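Local structure of predicted protein (Acinetobacter sp. RUH2624, 4MEA) at residues F20-V23 with K24-L28; G99-N103 with D104-A108; G180-F183 with G184-F188; S205-I208 with K209-G213. The protein hydrolyses epoxides as a secreted alpha/beta hydrolase of the Cif type, a presumed virulence factor. All coordinates share one frame; numbering follows the deposited sequence. Where two conformers were deposited one is given.

How the contacts relate
The four contacts follow one another along the chain, each a local one. Contact 1 ends the N-terminal helix 13-25, and contact 2 leads from strand 87-90 of the main sheet into helix 108-123. Contacts 3 and 4 lie on helices 181-185 and 200-211, between strands 151-157 and 267-272, where epoxide hydrolases of this fold carry their cap. These two touch, through Trp181 with Tyr211 and Phe186 with Phe207, although they lie about 17 Å apart between centres; both also meet the second subunit. Contact 1 lies about 8 Å from contact 4 between nearest atoms, and contacts 1 and 2 about 13 Å. The pair on the cap side therefore also takes part in the subunit interface.

Contact 1 (F20-V23 with K24-L28); sequences FNKV and KSNGL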
loop_
_atom_site.group_PDB
_atom_site.type_symbol
_atom_site.label_atom_id
_atom_site.label_comp_id
_atom_site.label_asym_id
_atom_site.label_seq_id
_atom_site.Cartn_x
_atom_site.Cartn_y
_atom_site.Cartn_z
ATOM N N PHE A 20 -2.020 -26.593 -1.723
ATOM C CA PHE A 20 -2.420 -26.166 -3.061
ATOM C C PHE A 20 -2.435 -27.363 -4.013
ATOM O O PHE A 20 -3.351 -27.508 -4.823
ATOM C CB PHE A 20 -1.473 -25.089 -3.620
ATOM C CG PHE A 20 -1.383 -23.832 -2.777
ATOM C CD1 PHE A 20 -2.436 -23.434 -1.970
ATOM C CD2 PHE A 20 -0.230 -23.051 -2.802
ATOM C CE1 PHE A 20 -2.351 -22.275 -1.205
ATOM C CE2 PHE A 20 -0.130 -21.885 -2.032
ATOM C CZ PHE A 20 -1.193 -21.500 -1.235
ATOM N N ASN A 21 -1.416 -28.211 -3.918
ATOM C CA ASN A 21 -1.317 -29.389 -4.781
ATOM C C ASN A 21 -2.459 -30.359 -4.550
ATOM O O ASN A 21 -2.950 -30.998 -5.487
ATOM C CB ASN A 21 -0.008 -30.132 -4.547
ATOM C CG ASN A 21 1.200 -29.352 -4.999
ATOM O OD1 ASN A 21 1.090 -28.367 -5.730
ATOM N ND2 ASN A 21 2.375 -29.803 -4.574
ATOM N N LYS A 22 -2.857 -30.493 -3.289
ATOM C CA LYS A 22 -3.980 -31.341 -2.926
ATOM C C LYS A 22 -5.296 -30.800 -3.487
ATOM O O LYS A 22 -6.147 -31.565 -3.954
ATOM C CB LYS A 22 -4.071 -31.485 -1.403
ATOM C CG LYS A 22 -5.307 -32.223 -0.910
ATOM C CD LYS A 22 -5.348 -32.288 0.612
ATOM C CE LYS A 22 -6.608 -32.979 1.110
ATOM N NZ LYS A 22 -6.666 -32.998 2.600
ATOM N N VAL A 23 -5.468 -29.481 -3.431
ATOM C CA VAL A 23 -6.658 -28.855 -4.002
ATOM C C VAL A 23 -6.749 -29.205 -5.482
ATOM O O VAL A 23 -7.791 -29.655 -5.972
ATOM C CB VAL A 23 -6.643 -27.313 -3.815
ATOM C CG1 VAL A 23 -7.682 -26.655 -4.706
ATOM C CG2 VAL A 23 -6.872 -26.942 -2.331
ATOM N N LYS A 24 -5.649 -29.026 -6.198
ATOM C CA LYS A 24 -5.653 -29.313 -7.632
ATOM C C LYS A 24 -5.834 -30.813 -7.954
ATOM O O LYS A 24 -6.682 -31.184 -8.773
ATOM C CB LYS A 24 -4.386 -28.753 -8.286
ATOM C CG LYS A 24 -4.393 -28.844 -9.794
ATOM C CD LYS A 24 -3.281 -28.006 -10.388
ATOM C CE LYS A 24 -3.267 -28.110 -11.909
ATOM N NZ LYS A 24 -2.175 -27.284 -12.508
ATOM N N SER A 25 -5.067 -31.676 -7.295
ATOM C CA SER A 25 -5.122 -33.112 -7.571
ATOM C C SER A 25 -6.456 -33.749 -7.172
ATOM O O SER A 25 -6.877 -34.748 -7.761
ATOM C CB SER A 25 -3.953 -33.841 -6.893
ATOM O OG SER A 25 -2.703 -33.374 -7.388
ATOM N N ASN A 26 -7.118 -33.180 -6.168
ATOM C CA ASN A 26 -8.418 -33.697 -5.735
ATOM C C ASN A 26 -9.593 -33.037 -6.449
ATOM O O ASN A 26 -10.748 -33.358 -6.174
ATOM C CB ASN A 26 -8.589 -33.553 -4.221
ATOM C CG ASN A 26 -7.709 -34.511 -3.440
ATOM O OD1 ASN A 26 -7.434 -35.621 -3.887
ATOM N ND2 ASN A 26 -7.264 -34.085 -2.270
ATOM N N GLY A 27 -9.294 -32.121 -7.369
ATOM C CA GLY A 27 -10.330 -31.375 -8.072
ATOM C C GLY A 27 -11.248 -30.568 -7.162
ATOM O O GLY A 27 -12.468 -30.541 -7.353
ATOM N N LEU A 28 -10.663 -29.897 -6.171
ATOM C CA LEU A 28 -11.432 -29.078 -5.233
ATOM C C LEU A 28 -11.393 -27.612 -5.668
ATOM O O LEU A 28 -10.773 -27.277 -6.672
ATOM C CB LEU A 28 -10.848 -29.213 -3.828
ATOM C CG LEU A 28 -10.641 -30.634 -3.288
ATOM C CD1 LEU A 28 -10.187 -30.576 -1.837
ATOM C CD2 LEU A 28 -11.908 -31.480 -3.424
#
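Val23 and Leu28 meet where the helix ends, Val23 CG1 lying 4.2 Å from Leu28 CB. With CG1 anti to the backbone N of Val23 (chi1 166°), this methyl is turned toward the C-terminal end of the helix, while CG2 lies opposite the carbonyl carbon of Val23. What brings Leu28 back to it is the backbone: Leu28 N donates to Val23 O at 2.9 Å, in the carbonyl plane, and Gly27 N donates to Lys24 O at 3.1 Å. Two returning bonds around Gly27, whose phi is +59°, define a Schellman motif, and the Val23-Leu28 pair is the apolar contact that commonly accompanies one. Within the same last turn, ordinary helical bonds run from Ser25 N to Asn21 O at 2.9 Å and from Asn26 N to Lys22 O at 2.9 Å. The Asn26 side chain slants across the aliphatic part of Lys22, but its ND2 is too poorly angled to bond to Lys22 O. On the outer surface, Asn21 OD1 is engaged by Gln17. Val23 and Leu28 both rest on Glu225 of helix 220-227, and Phe20 covers Ile227, so Phe20 and Val23 of helix 13-25, with Leu28 just after it, pack on helix 220-227.

Contact 2 (G99-N103 with D104-A108); sequences GPILN and DDYSA
Ile101 and Tyr106 are brought together by similar first torsions, chi1 -58° for Ile101 and -71° for Tyr106, each placing its gamma branch (CG1 in Ile101) opposite the carbonyl carbon. The two side chains run past each other in opposite senses. Ile101 CB stands over one face of the phenol, 4.0 Å from the Tyr106 ring centroid and 23° off its normal, a CH-pi contact, and Ile101 CG1 reaches Tyr106 CE1 at 3.5 Å. The far end of the ring is fixed by a different force: Ile101 N donates to Tyr106 OH at 2.9 Å. Between these residues the chain reverses in a type I beta turn, closed by Asp104 N on Ile101 O at 2.9 Å. Asn103 then folds its amide forward, so that OD1 receives Asp105 N at 3.0 Å from above the amide plane. In addition to this backbone bond, a water spans Asn103 ND2 and Asp105 OD2, joining the two side chains at their outer ends. Asp104 turns the other way and pairs with Arg244 in a salt bridge. Asp105 OD1 carries two donors, Ser107 OG at 2.8 Å on the syn lone pair and Ser107 N from above the carboxylate plane. This is an Asx turn leading into the N-cap Ser107 of helix 108-123, within the connection from strand 87-90 of the alpha/beta hydrolase fold.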
loop_
_atom_site.group_PDB
_atom_site.type_symbol
_atom_site.label_atom_id
_atom_site.label_comp_id
_atom_site.label_asym_id
_atom_site.label_seq_id
_atom_site.Cartn_x
_atom_site.Cartn_y
_atom_site.Cartn_z
ATOM N N GLY A 99 -6.614 -17.803 -19.696
ATOM C CA GLY A 99 -5.277 -17.385 -20.094
ATOM C C GLY A 99 -5.073 -15.874 -20.052
ATOM O O GLY A 99 -6.041 -15.109 -20.015
ATOM N N PRO A 100 -3.803 -15.435 -20.073
ATOM C CA PRO A 100 -3.421 -14.028 -19.887
ATOM C C PRO A 100 -3.612 -13.137 -21.123
ATOM O O PRO A 100 -3.656 -13.612 -22.263
ATOM C CB PRO A 100 -1.930 -14.129 -19.564
ATOM C CG PRO A 100 -1.481 -15.321 -20.329
ATOM C CD PRO A 100 -2.620 -16.304 -20.223
ATOM N N ILE A 101 -3.714 -11.836 -20.878
ATOM C CA ILE A 101 -3.653 -10.845 -21.939
ATOM C C ILE A 101 -2.182 -10.540 -22.172
ATOM O O ILE A 101 -1.537 -9.865 -21.365
ATOM C CB ILE A 101 -4.404 -9.555 -21.564
ATOM C CG1 ILE A 101 -5.871 -9.874 -21.246
ATOM C CG2 ILE A 101 -4.294 -8.517 -22.686
ATOM C CD1 ILE A 101 -6.745 -8.635 -20.990
ATOM N N LEU A 102 -1.658 -11.053 -23.280
ATOM C CA LEU A 102 -0.218 -11.061 -23.542
ATOM C C LEU A 102 0.456 -9.681 -23.594
ATOM O O LEU A 102 1.627 -9.547 -23.216
ATOM C CB LEU A 102 0.068 -11.849 -24.823
ATOM C CG LEU A 102 -0.351 -13.319 -24.735
ATOM C CD1 LEU A 102 -0.273 -14.004 -26.094
ATOM C CD2 LEU A 102 0.509 -14.038 -23.696
ATOM N N ASN A 103 -0.262 -8.662 -24.064
ATOM C CA ASN A 103 0.317 -7.311 -24.111
ATOM C C ASN A 103 0.104 -6.515 -22.825
ATOM O O ASN A 103 0.425 -5.326 -22.757
ATOM C CB ASN A 103 -0.170 -6.525 -25.333
ATOM C CG ASN A 103 -1.598 -6.035 -25.193
ATOM O OD1 ASN A 103 -2.326 -6.444 -24.289
ATOM N ND2 ASN A 103 -2.011 -5.155 -26.102
ATOM N N ASP A 104 -0.436 -7.183 -21.810
ATOM C CA ASP A 104 -0.579 -6.602 -20.475
ATOM C C ASP A 104 -1.602 -5.466 -20.423
ATOM O O ASP A 104 -1.640 -4.704 -19.457
ATOM C CB ASP A 104 0.776 -6.111 -19.946
ATOM C CG ASP A 104 0.841 -6.101 -18.428
ATOM O OD1 ASP A 104 0.273 -7.029 -17.805
ATOM O OD2 ASP A 104 1.463 -5.175 -17.860
ATOM N N ASP A 105 -2.431 -5.349 -21.461
ATOM C CA ASP A 105 -3.505 -4.357 -21.450
ATOM C C ASP A 105 -4.743 -4.906 -20.733
ATOM O O ASP A 105 -5.647 -5.477 -21.358
ATOM C CB ASP A 105 -3.851 -3.860 -22.862
ATOM C CG ASP A 105 -4.985 -2.863 -22.854
ATOM O OD1 ASP A 105 -5.286 -2.327 -21.769
ATOM O OD2 ASP A 105 -5.585 -2.613 -23.915
ATOM N N TYR A 106 -4.750 -4.748 -19.411
ATOM C CA TYR A 106 -5.878 -5.158 -18.582
ATOM C C TYR A 106 -6.757 -3.959 -18.248
ATOM O O TYR A 106 -7.362 -3.899 -17.172
ATOM C CB TYR A 106 -5.389 -5.829 -17.291
ATOM C CG TYR A 106 -4.787 -7.204 -17.511
ATOM C CD1 TYR A 106 -5.599 -8.320 -17.594
ATOM C CD2 TYR A 106 -3.411 -7.383 -17.644
ATOM C CE1 TYR A 106 -5.073 -9.580 -17.803
ATOM C CE2 TYR A 106 -2.869 -8.650 -17.838
ATOM C CZ TYR A 106 -3.717 -9.747 -17.923
ATOM O OH TYR A 106 -3.230 -11.026 -18.129
ATOM N N SER A 107 -6.820 -2.997 -19.164
ATOM C CA SER A 107 -7.744 -1.878 -18.995
ATOM C C SER A 107 -9.189 -2.317 -19.227
ATOM O O SER A 107 -9.452 -3.285 -19.952
ATOM C CB SER A 107 -7.392 -0.716 -19.931
ATOM O OG SER A 107 -7.664 -1.024 -21.296
ATOM N N ALA A 108 -10.117 -1.594 -18.607
ATOM C CA ALA A 108 -11.554 -1.836 -18.748
ATOM C C ALA A 108 -11.995 -2.051 -20.205
ATOM O O ALA A 108 -12.719 -2.999 -20.513
ATOM C CB ALA A 108 -12.330 -0.684 -18.134
HETATM O O HOH W 1 1.051 -9.643 -19.041
HETATM O O HOH W 2 -4.753 -3.910 -26.240
#

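Contact 3 (G180-F183 with G184-F188); sequences GWHF and GYFSF
Trp181 and His182 hold Tyr185 and Phe186 one turn on, Tyr185 N donating to Trp181 O at 3.0 Å almost straight (174°) and Phe186 N to His182 O at 2.9 Å, and a type I turn from Tyr185 to Phe188 follows. The aromatic groups come in two pairs. Trp181 and Tyr185 run alongside each other in the same direction, with Trp181 CZ3 against Tyr185 CB at 3.5 Å; the rings meet obliquely, the centroids of the Trp181 six-membered ring and the Tyr185 ring being 5.7 Å apart and the planes at 34°. His182 and Phe186 are arranged otherwise. Phe186, its CG anti to the carbonyl carbon (chi1 -69°), leans back along the helix and presents a face to His182 CB, which lies 4.2 Å from the Phe186 ring centroid in a CH-pi contact. At the same time Phe186 CE2 comes within 3.6 Å of His182 CD2, near the plane of the imidazole at its edge. Further on, Ser187 OG donates to Phe183 O at 2.8 Å, in the carbonyl plane, and so satisfies that carbonyl. Outside the contact, Trp181 NE1 makes a weak hydrogen bond to Tyr211 OH, while Tyr185 OH binds Gln195 of its own chain and Gln195 of the second subunit. Tyr185 also stacks on Tyr185 of that subunit. The chemistry is therefore largely aromatic and buried, with Tyr185 OH, Ser187 OG and, weakly, Trp181 NE1 engaged by polar partners, which is consistent with a dimer interface built on this helix.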
loop_
_atom_site.group_PDB
_atom_site.type_symbol
_atom_site.label_atom_id
_atom_site.label_comp_id
_atom_site.label_asym_id
_atom_site.label_seq_id
_atom_site.Cartn_x
_atom_site.Cartn_y
_atom_site.Cartn_z
ATOM N N GLY A 180 -7.165 2.846 -0.428
ATOM C CA GLY A 180 -6.220 3.176 -1.474
ATOM C C GLY A 180 -4.936 2.366 -1.508
ATOM O O GLY A 180 -4.316 2.259 -2.568
ATOM N N TRP A 181 -4.513 1.807 -0.374
ATOM C CA TRP A 181 -3.141 1.282 -0.291
ATOM C C TRP A 181 -2.864 0.150 -1.279
ATOM O O TRP A 181 -1.807 0.126 -1.924
ATOM C CB TRP A 181 -2.717 0.904 1.148
ATOM C CG TRP A 181 -3.062 -0.507 1.605
ATOM C CD1 TRP A 181 -4.124 -0.880 2.393
ATOM C CD2 TRP A 181 -2.331 -1.718 1.322
ATOM N NE1 TRP A 181 -4.112 -2.245 2.593
ATOM C CE2 TRP A 181 -3.021 -2.781 1.954
ATOM C CE3 TRP A 181 -1.169 -2.006 0.590
ATOM C CZ2 TRP A 181 -2.591 -4.106 1.871
ATOM C CZ3 TRP A 181 -0.742 -3.326 0.512
ATOM C CH2 TRP A 181 -1.453 -4.360 1.151
ATOM N N HIS A 182 -3.808 -0.768 -1.444
ATOM C CA HIS A 182 -3.520 -1.887 -2.330
ATOM C C HIS A 182 -3.458 -1.471 -3.809
ATOM O O HIS A 182 -2.770 -2.113 -4.595
ATOM C CB HIS A 182 -4.467 -3.069 -2.097
ATOM C CG HIS A 182 -5.814 -2.905 -2.726
ATOM N ND1 HIS A 182 -6.775 -2.061 -2.216
ATOM C CD2 HIS A 182 -6.360 -3.479 -3.824
ATOM C CE1 HIS A 182 -7.856 -2.119 -2.974
ATOM N NE2 HIS A 182 -7.631 -2.976 -3.954
ATOM N N PHE A 183 -4.144 -0.396 -4.187
ATOM C CA PHE A 183 -4.063 0.059 -5.571
ATOM C C PHE A 183 -2.628 0.484 -5.893
ATOM O O PHE A 183 -2.168 0.342 -7.032
ATOM C CB PHE A 183 -5.049 1.201 -5.868
ATOM C CG PHE A 183 -6.504 0.805 -5.779
ATOM C CD1 PHE A 183 -7.100 0.058 -6.785
ATOM C CD2 PHE A 183 -7.286 1.212 -4.707
ATOM C CE1 PHE A 183 -8.445 -0.298 -6.717
ATOM C CE2 PHE A 183 -8.629 0.863 -4.637
ATOM C CZ PHE A 183 -9.209 0.105 -5.651
ATOM N N GLY A 184 -1.921 0.992 -4.884
ATOM C CA GLY A 184 -0.523 1.360 -5.045
ATOM C C GLY A 184 0.418 0.169 -4.990
ATOM O O GLY A 184 1.266 -0.012 -5.870
ATOM N N TYR A 185 0.291 -0.641 -3.944
ATOM C CA TYR A 185 1.161 -1.810 -3.786
ATOM C C TYR A 185 1.071 -2.738 -5.002
ATOM O O TYR A 185 2.096 -3.202 -5.512
ATOM C CB TYR A 185 0.812 -2.565 -2.496
ATOM C CG TYR A 185 1.582 -3.864 -2.271
ATOM C CD1 TYR A 185 2.980 -3.887 -2.259
ATOM C CD2 TYR A 185 0.910 -5.047 -2.030
ATOM C CE1 TYR A 185 3.678 -5.073 -2.025
ATOM C CE2 TYR A 185 1.599 -6.241 -1.797
ATOM C CZ TYR A 185 2.976 -6.246 -1.803
ATOM O OH TYR A 185 3.655 -7.422 -1.562
ATOM N N PHE A 186 -0.149 -2.974 -5.489
ATOM C CA PHE A 186 -0.363 -3.903 -6.603
ATOM C C PHE A 186 0.138 -3.364 -7.955
ATOM O O PHE A 186 0.256 -4.114 -8.915
ATOM C CB PHE A 186 -1.841 -4.312 -6.716
ATOM C CG PHE A 186 -2.335 -5.190 -5.583
ATOM C CD1 PHE A 186 -1.452 -5.757 -4.676
ATOM C CD2 PHE A 186 -3.695 -5.466 -5.444
ATOM C CE1 PHE A 186 -1.918 -6.582 -3.644
ATOM C CE2 PHE A 186 -4.170 -6.281 -4.402
ATOM C CZ PHE A 186 -3.275 -6.838 -3.514
ATOM N N SER A 187 0.426 -2.070 -8.041
ATOM C CA SER A 187 0.956 -1.517 -9.282
ATOM C C SER A 187 2.393 -1.020 -9.135
ATOM O O SER A 187 2.904 -0.318 -10.006
ATOM C CB SER A 187 0.047 -0.396 -9.808
ATOM O OG SER A 187 -0.113 0.644 -8.854
ATOM N N PHE A 188 3.045 -1.412 -8.039
ATOM C CA PHE A 188 4.402 -0.977 -7.696
ATOM C C PHE A 188 5.385 -1.965 -8.314
ATOM O O PHE A 188 5.736 -2.959 -7.696
ATOM C CB PHE A 188 4.529 -0.951 -6.163
ATOM C CG PHE A 188 5.794 -0.303 -5.626
ATOM C CD1 PHE A 188 6.024 1.052 -5.783
ATOM C CD2 PHE A 188 6.711 -1.050 -4.888
ATOM C CE1 PHE A 188 7.163 1.649 -5.255
ATOM C CE2 PHE A 188 7.844 -0.462 -4.352
ATOM C CZ PHE A 188 8.072 0.896 -4.539
#

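Contact 4 (S205-I208 with K209-G213); sequences SYFI and KTYAG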
loop_
_atom_site.group_PDB
_atom_site.type_symbol
_atom_site.label_atom_id
_atom_site.label_comp_id
_atom_site.label_asym_id
_atom_site.label_seq_id
_atom_site.Cartn_x
_atom_site.Cartn_y
_atom_site.Cartn_z
ATOM N N SER A 205 -4.243 -15.261 3.156
ATOM C CA SER A 205 -4.940 -15.590 4.400
ATOM C C SER A 205 -5.237 -14.306 5.178
ATOM O O SER A 205 -6.359 -14.095 5.652
ATOM C CB SER A 205 -4.136 -16.567 5.265
ATOM O OG SER A 205 -4.184 -17.885 4.733
ATOM N N TYR A 206 -4.229 -13.451 5.302
ATOM C CA TYR A 206 -4.390 -12.200 6.039
ATOM C C TYR A 206 -5.286 -11.222 5.266
ATOM O O TYR A 206 -6.236 -10.660 5.815
ATOM C CB TYR A 206 -3.025 -11.567 6.361
ATOM C CG TYR A 206 -3.154 -10.385 7.291
ATOM C CD1 TYR A 206 -3.208 -10.568 8.668
ATOM C CD2 TYR A 206 -3.263 -9.093 6.788
ATOM C CE1 TYR A 206 -3.354 -9.493 9.522
ATOM C CE2 TYR A 206 -3.408 -8.015 7.628
ATOM C CZ TYR A 206 -3.455 -8.221 8.995
ATOM O OH TYR A 206 -3.600 -7.134 9.831
ATOM N N PHE A 207 -4.992 -11.037 3.983
ATOM C CA PHE A 207 -5.778 -10.152 3.122
ATOM C C PHE A 207 -7.271 -10.530 3.094
ATOM O O PHE A 207 -8.142 -9.685 3.324
ATOM C CB PHE A 207 -5.204 -10.186 1.697
ATOM C CG PHE A 207 -5.879 -9.245 0.736
ATOM C CD1 PHE A 207 -5.367 -7.975 0.511
ATOM C CD2 PHE A 207 -7.008 -9.644 0.033
ATOM C CE1 PHE A 207 -5.986 -7.108 -0.389
ATOM C CE2 PHE A 207 -7.634 -8.796 -0.870
ATOM C CZ PHE A 207 -7.123 -7.520 -1.082
ATOM N N ILE A 208 -7.563 -11.798 2.808
ATOM C CA ILE A 208 -8.956 -12.268 2.744
ATOM C C ILE A 208 -9.689 -12.121 4.094
ATOM O O ILE A 208 -10.810 -11.609 4.147
ATOM C CB ILE A 208 -9.042 -13.735 2.236
ATOM C CG1 ILE A 208 -8.681 -13.812 0.750
ATOM C CG2 ILE A 208 -10.428 -14.323 2.479
ATOM C CD1 ILE A 208 -8.430 -15.240 0.268
ATOM N N LYS A 209 -9.067 -12.566 5.183
ATOM C CA LYS A 209 -9.703 -12.413 6.496
ATOM C C LYS A 209 -9.926 -10.933 6.865
ATOM O O LYS A 209 -10.960 -10.584 7.428
ATOM C CB LYS A 209 -8.920 -13.142 7.584
ATOM C CG LYS A 209 -9.257 -14.624 7.690
ATOM C CD LYS A 209 -8.472 -15.241 8.820
ATOM C CE LYS A 209 -8.962 -16.625 9.157
ATOM N NZ LYS A 209 -8.161 -17.175 10.282
ATOM N N THR A 210 -8.978 -10.066 6.512
ATOM C CA THR A 210 -9.098 -8.635 6.805
ATOM C C THR A 210 -10.364 -8.028 6.217
ATOM O O THR A 210 -11.061 -7.253 6.868
ATOM C CB THR A 210 -7.872 -7.842 6.265
ATOM O OG1 THR A 210 -6.729 -8.142 7.070
ATOM C CG2 THR A 210 -8.121 -6.333 6.332
ATOM N N TYR A 211 -10.656 -8.385 4.975
ATOM C CA TYR A 211 -11.795 -7.753 4.333
ATOM C C TYR A 211 -13.091 -8.530 4.559
ATOM O O TYR A 211 -14.164 -8.073 4.168
ATOM C CB TYR A 211 -11.487 -7.443 2.867
ATOM C CG TYR A 211 -10.212 -6.634 2.753
ATOM C CD1 TYR A 211 -10.168 -5.307 3.164
ATOM C CD2 TYR A 211 -9.046 -7.207 2.280
ATOM C CE1 TYR A 211 -8.996 -4.568 3.084
ATOM C CE2 TYR A 211 -7.872 -6.480 2.197
ATOM C CZ TYR A 211 -7.854 -5.169 2.598
ATOM O OH TYR A 211 -6.686 -4.459 2.503
ATOM N N ALA A 212 -12.994 -9.657 5.268
ATOM C CA ALA A 212 -14.188 -10.381 5.707
ATOM C C ALA A 212 -14.849 -9.732 6.933
ATOM O O ALA A 212 -14.173 -9.188 7.808
ATOM C CB ALA A 212 -13.858 -11.831 6.005
ATOM N N GLY A 213 -16.176 -9.797 6.989
ATOM C CA GLY A 213 -16.891 -9.465 8.209
ATOM C C GLY A 213 -17.045 -10.721 9.056
ATOM O O GLY A 213 -16.842 -10.702 10.268
#
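Phe207 and Tyr211 make the tight part of this helical turn. With Phe207 CG anti to the backbone N (chi1 -176°), its ring swings toward the C-terminal end of the helix, and Tyr211, in one of its two deposited conformers, brings an edge down onto it: in that conformer Tyr211 CE2 sits 3.2 Å above the Phe207 ring plane, over its centre, in a T-shaped pair with planes 64° apart. Beside this, Thr210 holds Tyr206 O twice, through its N at 2.9 Å and its OG1 at 2.9 Å, the two donors arriving from opposite faces of the carbonyl plane. Thr210 OG1 also lies over one face of the Tyr206 phenol, off toward its rim. The other side is looser. Lys209, partly exposed, runs outward as an extended chain and touches the preceding turn near its root, Lys209 CB being 3.3 Å from Ser205 O. Ala212 N bonds only weakly to Ile208 O but donates to Lys209 O at 3.1 Å. Trp306 NE1 gives the Ile208 carbonyl a further bond. Ser205 and Ile208 face Leu223 of helix 220-227, Phe207 meets Phe203 and, edge-to-face, Phe67, and Tyr206 meets Phe188 of the second subunit, so helix 200-211 meets helix 220-227 through one group of side chains and the second subunit through another.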